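Local coordinates for ankyrin repeat and SAM domain-containing protein 4B (Mus musculus, PDB 5F3X), which probably acts as an adaptor that joins other proteins through its ankyrin repeats, its SAM domain and the PDZ-binding tail that follows the SAM domain, at residues V7-T10 and P11-F15; F15-Q19 and H20-F24; E44-N48 and I49-L53; D64-K67 and Q68-Q72. One frame throughout, in Å; residues are numbered along the deposited sequence.

Contact 1: V7-T10 and P11-F15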
loop_
_atom_site.group_PDB
_atom_site.type_symbol
_atom_site.label_atom_id
_atom_site.label_comp_id
_atom_site.label_asym_id
_atom_site.label_seq_id
_atom_site.Cartn_x
_atom_site.Cartn_y
_atom_site.Cartn_z
ATOM N N VAL B 7 -7.661 -11.911 14.981
ATOM C CA VAL B 7 -6.403 -11.168 15.067
ATOM C C VAL B 7 -5.416 -11.646 14.000
ATOM O O VAL B 7 -5.483 -12.789 13.533
ATOM C CB VAL B 7 -5.765 -11.271 16.476
ATOM C CG1 VAL B 7 -6.778 -10.899 17.543
ATOM C CG2 VAL B 7 -5.193 -12.666 16.714
ATOM N N ASP B 8 -4.490 -10.755 13.647
ATOM C CA ASP B 8 -3.586 -10.969 12.528
ATOM C C ASP B 8 -2.529 -12.032 12.844
ATOM O O ASP B 8 -2.234 -12.352 14.001
ATOM C CB ASP B 8 -2.888 -9.660 12.150
ATOM C CG ASP B 8 -3.816 -8.663 11.476
ATOM O OD1 ASP B 8 -4.730 -9.086 10.733
ATOM O OD2 ASP B 8 -3.613 -7.445 11.689
ATOM N N ALA B 9 -1.961 -12.585 11.780
ATOM C CA ALA B 9 -0.771 -13.402 11.919
ATOM C C ALA B 9 0.415 -12.523 12.293
ATOM O O ALA B 9 0.526 -11.379 11.847
ATOM C CB ALA B 9 -0.491 -14.150 10.619
ATOM N N THR B 10 1.291 -13.062 13.138
ATOM C CA THR B 10 2.550 -12.416 13.457
ATOM C C THR B 10 3.388 -12.248 12.185
ATOM O O THR B 10 3.219 -12.984 11.203
ATOM C CB THR B 10 3.311 -13.250 14.495
ATOM O OG1 THR B 10 3.871 -14.425 13.869
ATOM C CG2 THR B 10 2.382 -13.653 15.650
ATOM N N PRO B 11 4.301 -11.277 12.176
ATOM C CA PRO B 11 5.185 -11.127 11.001
ATOM C C PRO B 11 5.968 -12.394 10.663
ATOM O O PRO B 11 6.203 -12.690 9.478
ATOM C CB PRO B 11 6.112 -9.970 11.411
ATOM C CG PRO B 11 5.379 -9.242 12.492
ATOM C CD PRO B 11 4.610 -10.309 13.239
ATOM N N LEU B 12 6.372 -13.155 11.688
ATOM C CA LEU B 12 6.992 -14.455 11.457
ATOM C C LEU B 12 6.078 -15.375 10.655
ATOM O O LEU B 12 6.523 -16.045 9.715
ATOM C CB LEU B 12 7.356 -15.117 12.787
ATOM C CG LEU B 12 7.738 -16.603 12.643
ATOM C CD1 LEU B 12 9.037 -16.741 11.875
ATOM C CD2 LEU B 12 7.869 -17.289 13.962
ATOM N N GLU B 13 4.794 -15.445 11.022
ATOM C CA GLU B 13 3.910 -16.375 10.328
ATOM C C GLU B 13 3.788 -16.021 8.854
ATOM O O GLU B 13 3.976 -16.885 7.984
ATOM C CB GLU B 13 2.533 -16.413 10.979
ATOM C CG GLU B 13 1.560 -17.326 10.208
ATOM C CD GLU B 13 0.300 -17.677 10.986
ATOM O OE1 GLU B 13 0.049 -17.082 12.070
ATOM O OE2 GLU B 13 -0.430 -18.570 10.505
ATOM N N VAL B 14 3.454 -14.759 8.552
ATOM C CA VAL B 14 3.343 -14.343 7.153
ATOM C C VAL B 14 4.637 -14.644 6.428
ATOM O O VAL B 14 4.633 -15.158 5.298
ATOM C CB VAL B 14 2.994 -12.843 7.034
ATOM C CG1 VAL B 14 2.793 -12.478 5.566
ATOM C CG2 VAL B 14 1.776 -12.488 7.838
ATOM N N PHE B 15 5.769 -14.327 7.074
ATOM C CA PHE B 15 7.078 -14.613 6.510
ATOM C C PHE B 15 7.193 -16.076 6.082
ATOM O O PHE B 15 7.342 -16.368 4.890
ATOM C CB PHE B 15 8.161 -14.234 7.517
ATOM C CG PHE B 15 9.552 -14.430 6.997
ATOM C CD1 PHE B 15 10.068 -13.575 6.028
ATOM C CD2 PHE B 15 10.334 -15.481 7.444
ATOM C CE1 PHE B 15 11.334 -13.764 5.535
ATOM C CE2 PHE B 15 11.605 -15.670 6.951
ATOM C CZ PHE B 15 12.105 -14.817 5.994
#

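Contact 2: F15-Q19 and H20-F24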
loop_
_atom_site.group_PDB
_atom_site.type_symbol
_atom_site.label_atom_id
_atom_site.label_comp_id
_atom_site.label_asym_id
_atom_site.label_seq_id
_atom_site.Cartn_x
_atom_site.Cartn_y
_atom_site.Cartn_z
ATOM N N PHE B 15 5.769 -14.327 7.074
ATOM C CA PHE B 15 7.078 -14.613 6.510
ATOM C C PHE B 15 7.193 -16.076 6.082
ATOM O O PHE B 15 7.342 -16.368 4.890
ATOM C CB PHE B 15 8.161 -14.234 7.517
ATOM C CG PHE B 15 9.552 -14.430 6.997
ATOM C CD1 PHE B 15 10.068 -13.575 6.028
ATOM C CD2 PHE B 15 10.334 -15.481 7.444
ATOM C CE1 PHE B 15 11.334 -13.764 5.535
ATOM C CE2 PHE B 15 11.605 -15.670 6.951
ATOM C CZ PHE B 15 12.105 -14.817 5.994
ATOM N N LEU B 16 7.105 -17.014 7.040
ATOM C CA LEU B 16 7.181 -18.437 6.686
ATOM C C LEU B 16 6.148 -18.808 5.631
ATOM O O LEU B 16 6.448 -19.554 4.691
ATOM C CB LEU B 16 7.009 -19.312 7.923
ATOM C CG LEU B 16 8.026 -19.061 9.043
ATOM C CD1 LEU B 16 7.658 -19.873 10.283
ATOM C CD2 LEU B 16 9.470 -19.364 8.575
ATOM N N GLN B 17 4.931 -18.280 5.756
ATOM C CA GLN B 17 3.876 -18.574 4.791
ATOM C C GLN B 17 4.313 -18.232 3.369
ATOM O O GLN B 17 4.204 -19.054 2.448
ATOM C CB GLN B 17 2.620 -17.802 5.189
ATOM C CG GLN B 17 1.390 -18.138 4.393
ATOM C CD GLN B 17 0.994 -19.596 4.497
ATOM O OE1 GLN B 17 0.989 -20.202 5.596
ATOM N NE2 GLN B 17 0.672 -20.183 3.341
ATOM N N SER B 18 4.837 -17.021 3.180
ATOM C CA SER B 18 5.340 -16.601 1.876
ATOM C C SER B 18 6.386 -17.555 1.291
ATOM O O SER B 18 6.546 -17.619 0.066
ATOM C CB SER B 18 5.946 -15.207 2.005
ATOM O OG SER B 18 7.098 -15.238 2.849
ATOM N N GLN B 19 7.146 -18.251 2.141
ATOM C CA GLN B 19 8.295 -19.044 1.704
ATOM C C GLN B 19 8.015 -20.532 1.577
ATOM O O GLN B 19 8.956 -21.293 1.337
ATOM C CB GLN B 19 9.483 -18.851 2.659
ATOM C CG GLN B 19 10.040 -17.449 2.639
ATOM C CD GLN B 19 10.309 -16.927 1.223
ATOM O OE1 GLN B 19 9.745 -15.913 0.822
ATOM N NE2 GLN B 19 11.185 -17.602 0.481
ATOM N N HIS B 20 6.772 -20.969 1.782
ATOM C CA HIS B 20 6.405 -22.383 1.896
ATOM C C HIS B 20 7.031 -23.040 3.116
ATOM O O HIS B 20 7.229 -24.259 3.147
ATOM C CB HIS B 20 6.766 -23.163 0.626
ATOM C CG HIS B 20 5.761 -23.018 -0.472
ATOM N ND1 HIS B 20 4.461 -23.476 -0.356
ATOM C CD2 HIS B 20 5.861 -22.479 -1.711
ATOM C CE1 HIS B 20 3.803 -23.214 -1.473
ATOM N NE2 HIS B 20 4.629 -22.613 -2.311
ATOM N N LEU B 21 7.386 -22.245 4.115
ATOM C CA LEU B 21 8.043 -22.746 5.312
ATOM C C LEU B 21 7.096 -22.887 6.487
ATOM O O LEU B 21 7.557 -23.059 7.620
ATOM C CB LEU B 21 9.242 -21.867 5.658
ATOM C CG LEU B 21 10.242 -22.070 4.512
ATOM C CD1 LEU B 21 11.428 -21.155 4.631
ATOM C CD2 LEU B 21 10.683 -23.528 4.413
ATOM N N GLU B 22 5.789 -22.736 6.245
ATOM C CA GLU B 22 4.798 -22.708 7.317
ATOM C C GLU B 22 4.899 -23.914 8.225
ATOM O O GLU B 22 4.526 -23.833 9.399
ATOM C CB GLU B 22 3.383 -22.614 6.732
ATOM C CG GLU B 22 2.879 -23.856 6.001
ATOM C CD GLU B 22 2.992 -23.762 4.491
ATOM O OE1 GLU B 22 3.699 -22.860 3.985
ATOM O OE2 GLU B 22 2.371 -24.610 3.807
ATOM N N GLU B 23 5.419 -25.039 7.718
ATOM C CA GLU B 23 5.519 -26.218 8.572
ATOM C C GLU B 23 6.411 -26.002 9.786
ATOM O O GLU B 23 6.331 -26.793 10.730
ATOM C CB GLU B 23 6.018 -27.423 7.789
ATOM C CG GLU B 23 7.454 -27.378 7.388
ATOM C CD GLU B 23 7.974 -28.745 6.955
ATOM O OE1 GLU B 23 8.168 -29.612 7.844
ATOM O OE2 GLU B 23 8.170 -28.955 5.734
ATOM N N PHE B 24 7.240 -24.953 9.805
ATOM C CA PHE B 24 8.152 -24.719 10.924
ATOM C C PHE B 24 7.609 -23.750 11.964
ATOM O O PHE B 24 8.267 -23.521 12.972
ATOM C CB PHE B 24 9.508 -24.247 10.405
ATOM C CG PHE B 24 10.124 -25.212 9.425
ATOM C CD1 PHE B 24 10.768 -26.365 9.874
ATOM C CD2 PHE B 24 10.016 -24.998 8.050
ATOM C CE1 PHE B 24 11.303 -27.276 8.978
ATOM C CE2 PHE B 24 10.558 -25.906 7.144
ATOM C CZ PHE B 24 11.191 -27.061 7.620
#

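Contact 3: E44-N48 and I49-L53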
loop_
_atom_site.group_PDB
_atom_site.type_symbol
_atom_site.label_atom_id
_atom_site.label_comp_id
_atom_site.label_asym_id
_atom_site.label_seq_id
_atom_site.Cartn_x
_atom_site.Cartn_y
_atom_site.Cartn_z
ATOM N N GLU B 44 24.191 -22.783 11.844
ATOM C CA GLU B 44 24.375 -23.731 12.941
ATOM C C GLU B 44 23.277 -23.600 13.996
ATOM O O GLU B 44 22.871 -24.609 14.585
ATOM C CB GLU B 44 25.755 -23.599 13.588
ATOM C CG GLU B 44 25.953 -24.647 14.713
ATOM C CD GLU B 44 27.278 -24.493 15.475
ATOM O OE1 GLU B 44 27.893 -23.400 15.396
ATOM O OE2 GLU B 44 27.693 -25.455 16.173
ATOM N N ASP B 45 22.755 -22.393 14.222
ATOM C CA ASP B 45 21.589 -22.248 15.090
ATOM C C ASP B 45 20.437 -23.129 14.610
ATOM O O ASP B 45 19.790 -23.820 15.409
ATOM C CB ASP B 45 21.160 -20.783 15.140
ATOM C CG ASP B 45 22.062 -19.938 16.018
ATOM O OD1 ASP B 45 22.323 -20.339 17.174
ATOM O OD2 ASP B 45 22.526 -18.878 15.544
ATOM N N LEU B 46 20.181 -23.134 13.294
ATOM C CA LEU B 46 19.048 -23.888 12.774
ATOM C C LEU B 46 19.326 -25.383 12.726
ATOM O O LEU B 46 18.383 -26.187 12.754
ATOM C CB LEU B 46 18.658 -23.374 11.387
ATOM C CG LEU B 46 18.203 -21.910 11.354
ATOM C CD1 LEU B 46 18.064 -21.408 9.935
ATOM C CD2 LEU B 46 16.922 -21.708 12.181
ATOM N N GLN B 47 20.602 -25.777 12.616
ATOM C CA GLN B 47 20.961 -27.177 12.812
ATOM C C GLN B 47 20.699 -27.619 14.242
ATOM O O GLN B 47 20.404 -28.793 14.483
ATOM C CB GLN B 47 22.432 -27.408 12.499
ATOM C CG GLN B 47 22.760 -27.844 11.099
ATOM C CD GLN B 47 24.249 -28.116 10.941
ATOM O OE1 GLN B 47 24.685 -29.260 11.017
ATOM N NE2 GLN B 47 25.035 -27.063 10.737
ATOM N N ASN B 48 20.821 -26.707 15.206
ATOM C CA ASN B 48 20.631 -27.106 16.594
ATOM C C ASN B 48 19.182 -27.498 16.873
ATOM O O ASN B 48 18.933 -28.387 17.695
ATOM C CB ASN B 48 21.113 -25.997 17.528
ATOM C CG ASN B 48 22.634 -25.976 17.661
ATOM O OD1 ASN B 48 23.299 -26.990 17.438
ATOM N ND2 ASN B 48 23.187 -24.825 18.033
ATOM N N ILE B 49 18.224 -26.892 16.178
ATOM C CA ILE B 49 16.823 -27.254 16.353
ATOM C C ILE B 49 16.415 -28.292 15.322
ATOM O O ILE B 49 15.222 -28.470 15.057
ATOM C CB ILE B 49 15.892 -26.029 16.344
ATOM C CG1 ILE B 49 16.059 -25.202 15.067
ATOM C CG2 ILE B 49 16.134 -25.199 17.615
ATOM C CD1 ILE B 49 15.021 -24.120 14.899
ATOM N N HIS B 50 17.403 -28.909 14.659
ATOM C CA HIS B 50 17.182 -30.076 13.784
ATOM C C HIS B 50 16.410 -29.723 12.512
ATOM O O HIS B 50 15.564 -30.494 12.053
ATOM C CB HIS B 50 16.455 -31.212 14.514
ATOM C CG HIS B 50 17.027 -31.540 15.854
ATOM N ND1 HIS B 50 18.004 -32.499 16.028
ATOM C CD2 HIS B 50 16.759 -31.042 17.084
ATOM C CE1 HIS B 50 18.319 -32.568 17.310
ATOM N NE2 HIS B 50 17.578 -31.697 17.972
ATOM N N MET B 51 16.684 -28.553 11.945
ATOM C CA MET B 51 16.221 -28.239 10.601
ATOM C C MET B 51 17.189 -28.858 9.600
ATOM O O MET B 51 18.408 -28.704 9.732
ATOM C CB MET B 51 16.123 -26.721 10.412
ATOM C CG MET B 51 15.579 -26.301 9.060
ATOM S SD MET B 51 14.899 -24.634 9.059
ATOM C CE MET B 51 14.010 -24.669 10.606
ATOM N N GLN B 52 16.662 -29.577 8.616
ATOM C CA GLN B 52 17.584 -30.237 7.708
ATOM C C GLN B 52 18.055 -29.266 6.622
ATOM O O GLN B 52 17.539 -28.153 6.470
ATOM C CB GLN B 52 16.934 -31.482 7.104
ATOM C CG GLN B 52 16.368 -32.415 8.162
ATOM C CD GLN B 52 16.663 -33.880 7.895
ATOM O OE1 GLN B 52 17.821 -34.309 7.907
ATOM N NE2 GLN B 52 15.608 -34.661 7.652
ATOM N N LEU B 53 19.023 -29.728 5.827
ATOM C CA LEU B 53 19.791 -28.807 4.994
ATOM C C LEU B 53 18.902 -28.053 4.012
ATOM O O LEU B 53 19.061 -26.839 3.830
ATOM C CB LEU B 53 20.896 -29.560 4.252
ATOM C CG LEU B 53 21.735 -28.792 3.224
ATOM C CD1 LEU B 53 22.312 -27.519 3.798
ATOM C CD2 LEU B 53 22.855 -29.674 2.770
#

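Contact 4: D64-K67 and Q68-Q72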
loop_
_atom_site.group_PDB
_atom_site.type_symbol
_atom_site.label_atom_id
_atom_site.label_comp_id
_atom_site.label_asym_id
_atom_site.label_seq_id
_atom_site.Cartn_x
_atom_site.Cartn_y
_atom_site.Cartn_z
ATOM N N ASP B 64 18.224 -13.480 4.133
ATOM C CA ASP B 64 19.266 -12.619 3.616
ATOM C C ASP B 64 18.718 -11.642 2.578
ATOM O O ASP B 64 19.125 -10.472 2.546
ATOM C CB ASP B 64 20.382 -13.475 3.039
ATOM C CG ASP B 64 21.392 -12.659 2.300
ATOM O OD1 ASP B 64 22.276 -12.077 2.973
ATOM O OD2 ASP B 64 21.271 -12.582 1.050
ATOM N N LYS B 65 17.805 -12.111 1.726
ATOM C CA LYS B 65 17.100 -11.215 0.818
ATOM C C LYS B 65 16.424 -10.086 1.585
ATOM O O LYS B 65 16.508 -8.919 1.193
ATOM C CB LYS B 65 16.071 -12.007 0.003
ATOM C CG LYS B 65 16.674 -13.102 -0.840
ATOM C CD LYS B 65 15.804 -13.541 -2.000
ATOM C CE LYS B 65 16.681 -14.342 -2.987
ATOM N NZ LYS B 65 16.084 -14.632 -4.340
ATOM N N ARG B 66 15.764 -10.419 2.700
ATOM C CA ARG B 66 15.062 -9.420 3.504
ATOM C C ARG B 66 16.023 -8.455 4.191
ATOM O O ARG B 66 15.752 -7.255 4.252
ATOM C CB ARG B 66 14.187 -10.107 4.553
ATOM C CG ARG B 66 13.518 -9.152 5.591
ATOM C CD ARG B 66 12.645 -9.963 6.561
ATOM N NE ARG B 66 11.748 -9.200 7.436
ATOM C CZ ARG B 66 10.535 -8.801 7.076
ATOM N NH1 ARG B 66 10.091 -9.050 5.850
ATOM N NH2 ARG B 66 9.773 -8.144 7.925
ATOM N N LYS B 67 17.108 -8.965 4.781
ATOM C CA LYS B 67 18.072 -8.081 5.433
ATOM C C LYS B 67 18.638 -7.075 4.438
ATOM O O LYS B 67 18.880 -5.908 4.780
ATOM C CB LYS B 67 19.213 -8.894 6.052
ATOM C CG LYS B 67 18.878 -9.634 7.332
ATOM C CD LYS B 67 20.154 -9.885 8.144
ATOM C CE LYS B 67 20.077 -11.176 8.953
ATOM N NZ LYS B 67 21.426 -11.878 9.007
ATOM N N GLN B 68 18.827 -7.509 3.192
ATOM C CA GLN B 68 19.468 -6.661 2.203
ATOM C C GLN B 68 18.540 -5.549 1.729
ATOM O O GLN B 68 18.943 -4.379 1.686
ATOM C CB GLN B 68 19.967 -7.507 1.033
ATOM C CG GLN B 68 21.467 -7.771 1.111
ATOM C CD GLN B 68 21.946 -8.664 -0.008
ATOM O OE1 GLN B 68 21.130 -9.291 -0.704
ATOM N NE2 GLN B 68 23.272 -8.728 -0.201
ATOM N N VAL B 69 17.295 -5.882 1.372
ATOM C CA VAL B 69 16.416 -4.841 0.839
ATOM C C VAL B 69 15.941 -3.893 1.932
ATOM O O VAL B 69 15.620 -2.735 1.649
ATOM C CB VAL B 69 15.227 -5.442 0.074
ATOM C CG1 VAL B 69 15.735 -6.240 -1.106
ATOM C CG2 VAL B 69 14.355 -6.293 1.001
ATOM N N LEU B 70 15.896 -4.341 3.191
ATOM C CA LEU B 70 15.642 -3.396 4.274
ATOM C C LEU B 70 16.779 -2.391 4.409
ATOM O O LEU B 70 16.544 -1.236 4.773
ATOM C CB LEU B 70 15.413 -4.135 5.594
ATOM C CG LEU B 70 14.080 -4.887 5.749
ATOM C CD1 LEU B 70 13.822 -5.290 7.213
ATOM C CD2 LEU B 70 12.895 -4.094 5.175
ATOM N N GLN B 71 18.017 -2.809 4.137
ATOM C CA GLN B 71 19.139 -1.873 4.207
ATOM C C GLN B 71 19.269 -1.036 2.929
ATOM O O GLN B 71 19.490 0.179 3.005
ATOM C CB GLN B 71 20.433 -2.628 4.510
ATOM C CG GLN B 71 21.418 -1.856 5.389
ATOM C CD GLN B 71 20.791 -1.254 6.652
ATOM O OE1 GLN B 71 20.234 -0.149 6.626
ATOM N NE2 GLN B 71 20.901 -1.975 7.767
ATOM N N GLN B 72 19.118 -1.655 1.752
ATOM C CA GLN B 72 19.177 -0.955 0.467
ATOM C C GLN B 72 17.894 -1.226 -0.308
ATOM O O GLN B 72 17.816 -2.177 -1.101
ATOM C CB GLN B 72 20.400 -1.376 -0.346
#

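Contact 1: V7-T10 and P11-F15
T10 caps the N-terminal end of helix 11-18 through its hydroxyl, which meets E13, while its carbonyl starts the helical bonding to V14. Among the polar contacts, the hydroxyl OG1 accepts from the backbone N of E13 at 3.2 Å with an N-H...O angle of 155°, occupying an amide of the first turn that has no helical carbonyl before it. OG1 stands between the backbone N and the carbonyl carbon of T10 (chi1 74°), which turns it inward over the helix end and 3.7 Å from L12 CB. The carbonyl T10 O takes the first regular helical bond, from V14 N at 3.2 Å; this bond is straight at the hydrogen (166°), and the donor lies nearly along the C=O axis. P11, next after the cap, has no N-H to satisfy, which suits a proline to the first turn.

The nonpolar contacts gather on A9, one residue before the cap. Its methyl CB lies 4.0 Å from V14 CG2 and 3.8 Å from E13 CG. The extended E13 chain runs past this methyl and brings OE1 alongside it. OE1 stays 4.3 Å from T10 N, so E13 does not return the bond that would complete a capping box.

In the fold, L12 leads inward, away from the cap, to L35 and L38 of helix 35-39 and to L25 and F28 of helix 25-30. E13 also touches L25. A9, P11 and V14 pack against the chain of another protein, leaving the cap between the helical core and that partner, with P11 also against L35 of helix 35-39.

Contact 2: F15-Q19 and H20-F24
L16 O is gripped by two backbone amides that reach it from opposite faces of its carbonyl plane: L21 N at 2.9 Å (154° at the hydrogen) and Q19 N, also at 2.9 Å. The L21 bond and the longer one from H20 N to Q17 O, 3.3 Å, form the Schellman motif that ends helix 11-18. H20 has the positive phi (65°) this reversal needs; its donor stands well above the Q17 carbonyl plane. The apolar pair usual in this motif is L16 with L21, whose side chains cross at about a right angle, CD2 to CB 3.9 Å apart. L21 also lays CD1 3.6 Å from Q19 CB and then meets V59 of helix 53-71. An alanine in place of L21 would probably open a gap beside Q19 CB and V59, leaving the turn less firmly seated on the long helix. On the outer side, Q17 OE1 rests 3.6 Å from E22 CB, while the Q17 amide and E22 carboxylate, their planes 24° apart, stay too distant to bond. Q19 OE1 instead bonds a polar side chain of another protein's chain. The stop is thus secured by main-chain bonds and one leucine pair, with the side-chain amides playing no part in it.

Contact 3: E44-N48 and I49-L53
I49 holds CG1 between its backbone N and carbonyl carbon (chi1 56°), while L46 sets CG anti to its carbonyl carbon (chi1 -62°); the two chains therefore lie side by side, pointing the same way, with I49 CD1 4.1 Å from L46 CD2. I49 CG1 also sits 3.4 Å from L46 O. That oxygen accepts from M51 N at 3.0 Å, the donor only slightly tilted from the carbonyl plane, and H50 N bonds Q47 O at 3.0 Å from well above its plane. These two bonds, with H50 at positive phi, make the Schellman motif that ends helix 43-48. The motif's apolar pair is L46 with M51, CB to CB 4.3 Å. N48 O lies over one face of the H50 ring, 3.5 Å from CD2. Beyond the turn, L46 and M51 pack on helix 53-71, at L60 and V59 among others, and I49 and M51 both meet F28. Replacing I49 by a serine would probably leave L46 CD2 and F28 without their aliphatic neighbour. M51 O bonds R56 NH1, so the turn is also tied by a hydrogen bond to the helix that follows. Backbone bonds turn the chain here, and the apolar side chains seat the turn on the neighbouring helices.

Contact 4: D64-K67 and Q68-Q72
R66 and L70, one turn apart on helix 53-71, form the more closely covered side of this contact, and D64 with Q68 the exposed one. L70 hangs over the carbonyl of R66, CG 3.3 Å from R66 O, and the two side chains cross obliquely, with L70 CD1 4.2 Å from R66 CG. R66 leaves the backbone with CG anti to N (chi1 173°) and runs straight out to NE, which carries its guanidinium beyond L70 to another protein's chain, where NH1 makes a salt bridge to an acidic side chain and NH2 bonds a backbone group. K65 NZ makes a second salt bridge to an acidic side chain of that chain. R66 also packs on L35 of helix 35-39. L70 and V69 pack on the same partner chain, V69 with its CG2 held 3.4 Å from K65 O.

On the exposed side, Q68 and D64 are a turn apart yet make no side-chain bond: D64 OD2 and Q68 OE1, both acceptors, stand 3.7 Å apart, and the carboxylate and amide planes are inclined by 54°. Both side chains are exposed, as are K67 and Q71, although K67 touches L39.

Beneath both sides runs the same i to i+4 backbone bonding, from Q68 N to D64 O (3.0 Å), V69 N to K65 O, L70 N to R66 O and Q71 N to K67 O, the last the longest at 3.3 Å. It belongs to the last turns of the long C-terminal helix characteristic of the SAM fold, on which K65 and R66 make salt bridges to the partner protein here.

The contacts come in order along the chain. Contacts 1 and 2 share F15 and open and close helix 11-18, their centres 10 Å apart. Contact 3 ends helix 43-48, and contact 4 lies near the end of helix 53-71, about 23 Å from contact 3 between centres. Packing still links the group: the F15 ring of contacts 1 and 2 meets R66 of contact 4 (CE1 to CD 4.2 Å), and F24 of contact 2 meets M51 of contact 3 (CD1 to CE 3.7 Å). Contacts 1, 2 and 4 touch another protein's chain, whereas contact 3 does not, so the partner meets helix 11-18, its flanking residues and the far end of helix 53-71.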